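Local coordinates for protein probable WRKY transcription factor 52 (Arabidopsis thaliana, PDB 4C6S) that pairs with RPS4, partly through the TIR domain crystallised here, to form a plant immune receptor complex that recognises the bacterial effectors AvrRps4 and PopP2, at residues Val63-Cys68 with Asp105-Glu110. Residues are numbered along the deposited sequence; the frame is centred on the assembly and turned at random.
Sequences VLPGNC and DQWLSE. With SO4 (sulfate ion), chain D.
The buried Trp107 indole of helix 104-113 packs against the C-terminal end of strand 59-65, the central strand of the parallel sheet (order 2-1-3-4-5) in this flavodoxin-like TIR domain, and against the turn that begins at the strand's last residue. Trp107 supplies every contact from the helical side. Its six-membered ring meets Leu64, whose CD1 and CD2 both lie 4.0 Å from Trp107 CZ3, while Leu64 CB sits over one face, 4.2 Å above the plane and displaced from the ring centre. Leu64 CG, anti to the carbonyl carbon (chi1 -63°), turns the branch toward the indole, and chi2 sets both methyls near CZ3. The polar end of the indole engages the type I turn from Pro65 to Cys68, closed by a bond from Cys68 N to Pro65 O. Trp107 NE1 donates to Cys68 O at 2.7 Å, close to the line of the carbonyl bond, although the N-H...O angle is only 135° and the acceptor is tilted 30° from the ring plane. Asn67 N donates to O4 of a sulfate ion, probably from the crystallisation liquor, at 3.1 Å. One indole thus packs on the strand and ties to its turn, giving the buried N-H a backbone acceptor.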
loop_
_atom_site.group_PDB
_atom_site.type_symbol
_atom_site.label_atom_id
_atom_site.label_comp_id
_atom_site.label_asym_id
_atom_site.label_seq_id
_atom_site.Cartn_x
_atom_site.Cartn_y
_atom_site.Cartn_z
ATOM N N VAL A 63 -5.037 12.846 -4.053
ATOM C CA VAL A 63 -4.322 12.251 -2.929
ATOM C C VAL A 63 -3.217 13.201 -2.550
ATOM O O VAL A 63 -2.291 13.452 -3.330
ATOM C CB VAL A 63 -3.738 10.889 -3.285
ATOM C CG1 VAL A 63 -2.911 10.368 -2.114
ATOM C CG2 VAL A 63 -4.867 9.925 -3.623
ATOM N N LEU A 64 -3.334 13.772 -1.356
ATOM C CA LEU A 64 -2.512 14.908 -0.972
ATOM C C LEU A 64 -1.416 14.452 -0.037
ATOM O O LEU A 64 -1.619 13.512 0.741
ATOM C CB LEU A 64 -3.380 15.964 -0.284
ATOM C CG LEU A 64 -4.460 16.528 -1.214
ATOM C CD1 LEU A 64 -5.605 17.142 -0.429
ATOM C CD2 LEU A 64 -3.858 17.552 -2.168
ATOM N N PRO A 65 -0.236 15.093 -0.129
ATOM C CA PRO A 65 0.885 14.760 0.762
ATOM C C PRO A 65 0.662 15.392 2.129
ATOM O O PRO A 65 1.148 16.486 2.423
ATOM C CB PRO A 65 2.089 15.381 0.056
ATOM C CG PRO A 65 1.519 16.556 -0.696
ATOM C CD PRO A 65 0.119 16.147 -1.106
ATOM N N GLY A 66 -0.083 14.681 2.966
ATOM C CA GLY A 66 -0.575 15.250 4.205
ATOM C C GLY A 66 0.469 15.557 5.249
ATOM O O GLY A 66 0.192 16.307 6.189
ATOM N N ASN A 67 1.662 14.983 5.104
ATOM C CA ASN A 67 2.763 15.277 6.031
ATOM C C ASN A 67 3.416 16.631 5.747
ATOM O O ASN A 67 4.203 17.134 6.556
ATOM C CB ASN A 67 3.825 14.181 5.944
ATOM C CG ASN A 67 3.388 12.873 6.597
ATOM O OD1 ASN A 67 2.224 12.699 6.954
ATOM N ND2 ASN A 67 4.331 11.946 6.753
ATOM N N CYS A 68 3.100 17.210 4.590
ATOM C CA CYS A 68 3.736 18.455 4.154
ATOM C C CYS A 68 2.857 19.673 4.406
ATOM O O CYS A 68 1.638 19.583 4.415
ATOM C CB CYS A 68 4.083 18.402 2.666
ATOM S SG CYS A 68 5.029 16.952 2.167
ATOM N N ASP A 105 -4.726 19.694 11.020
ATOM C CA ASP A 105 -5.450 20.962 11.145
ATOM C C ASP A 105 -5.112 21.931 10.014
ATOM O O ASP A 105 -5.988 22.637 9.502
ATOM C CB ASP A 105 -5.152 21.623 12.486
ATOM C CG ASP A 105 -5.675 20.824 13.658
ATOM O OD1 ASP A 105 -6.594 20.006 13.446
ATOM O OD2 ASP A 105 -5.168 21.026 14.784
ATOM N N GLN A 106 -3.839 21.970 9.637
ATOM C CA GLN A 106 -3.401 22.806 8.518
ATOM C C GLN A 106 -4.057 22.417 7.201
ATOM O O GLN A 106 -4.492 23.281 6.430
ATOM C CB GLN A 106 -1.870 22.764 8.390
ATOM C CG GLN A 106 -1.127 23.358 9.580
ATOM C CD GLN A 106 -0.693 22.329 10.611
ATOM O OE1 GLN A 106 -1.372 21.323 10.843
ATOM N NE2 GLN A 106 0.449 22.579 11.238
ATOM N N TRP A 107 -4.131 21.119 6.931
ATOM C CA TRP A 107 -4.750 20.656 5.695
ATOM C C TRP A 107 -6.261 20.828 5.706
ATOM O O TRP A 107 -6.853 21.139 4.683
ATOM C CB TRP A 107 -4.380 19.197 5.406
ATOM C CG TRP A 107 -3.119 19.095 4.619
ATOM C CD1 TRP A 107 -1.883 18.733 5.075
ATOM C CD2 TRP A 107 -2.958 19.427 3.236
ATOM N NE1 TRP A 107 -0.965 18.799 4.053
ATOM C CE2 TRP A 107 -1.601 19.218 2.911
ATOM C CE3 TRP A 107 -3.832 19.863 2.237
ATOM C CZ2 TRP A 107 -1.098 19.428 1.622
ATOM C CZ3 TRP A 107 -3.333 20.070 0.960
ATOM C CH2 TRP A 107 -1.980 19.856 0.667
ATOM N N LEU A 108 -6.894 20.645 6.856
ATOM C CA LEU A 108 -8.349 20.831 6.904
ATOM C C LEU A 108 -8.695 22.299 6.621
ATOM O O LEU A 108 -9.667 22.597 5.909
ATOM C CB LEU A 108 -8.915 20.380 8.248
ATOM C CG LEU A 108 -8.829 18.869 8.457
ATOM C CD1 LEU A 108 -9.416 18.492 9.805
ATOM C CD2 LEU A 108 -9.556 18.150 7.341
ATOM N N SER A 109 -7.877 23.205 7.150
ATOM C CA SER A 109 -8.038 24.637 6.892
ATOM C C SER A 109 -7.863 24.914 5.405
ATOM O O SER A 109 -8.675 25.613 4.781
ATOM C CB SER A 109 -7.014 25.438 7.695
ATOM O OG SER A 109 -7.126 26.824 7.410
ATOM N N GLU A 110 -6.794 24.362 4.844
ATOM C CA GLU A 110 -6.500 24.530 3.429
ATOM C C GLU A 110 -7.672 24.058 2.577
ATOM O O GLU A 110 -8.147 24.792 1.706
ATOM C CB GLU A 110 -5.228 23.768 3.058
ATOM C CG GLU A 110 -4.828 23.885 1.576
ATOM C CD GLU A 110 -4.206 25.225 1.214
ATOM O OE1 GLU A 110 -3.647 25.905 2.105
ATOM O OE2 GLU A 110 -4.259 25.595 0.021
HETATM S S SO4 D . 3.261 11.858 2.325
HETATM O O1 SO4 D . 3.617 10.616 3.010
HETATM O O2 SO4 D . 2.628 11.492 1.054
HETATM O O3 SO4 D . 4.472 12.627 2.050
HETATM O O4 SO4 D . 2.385 12.677 3.177
#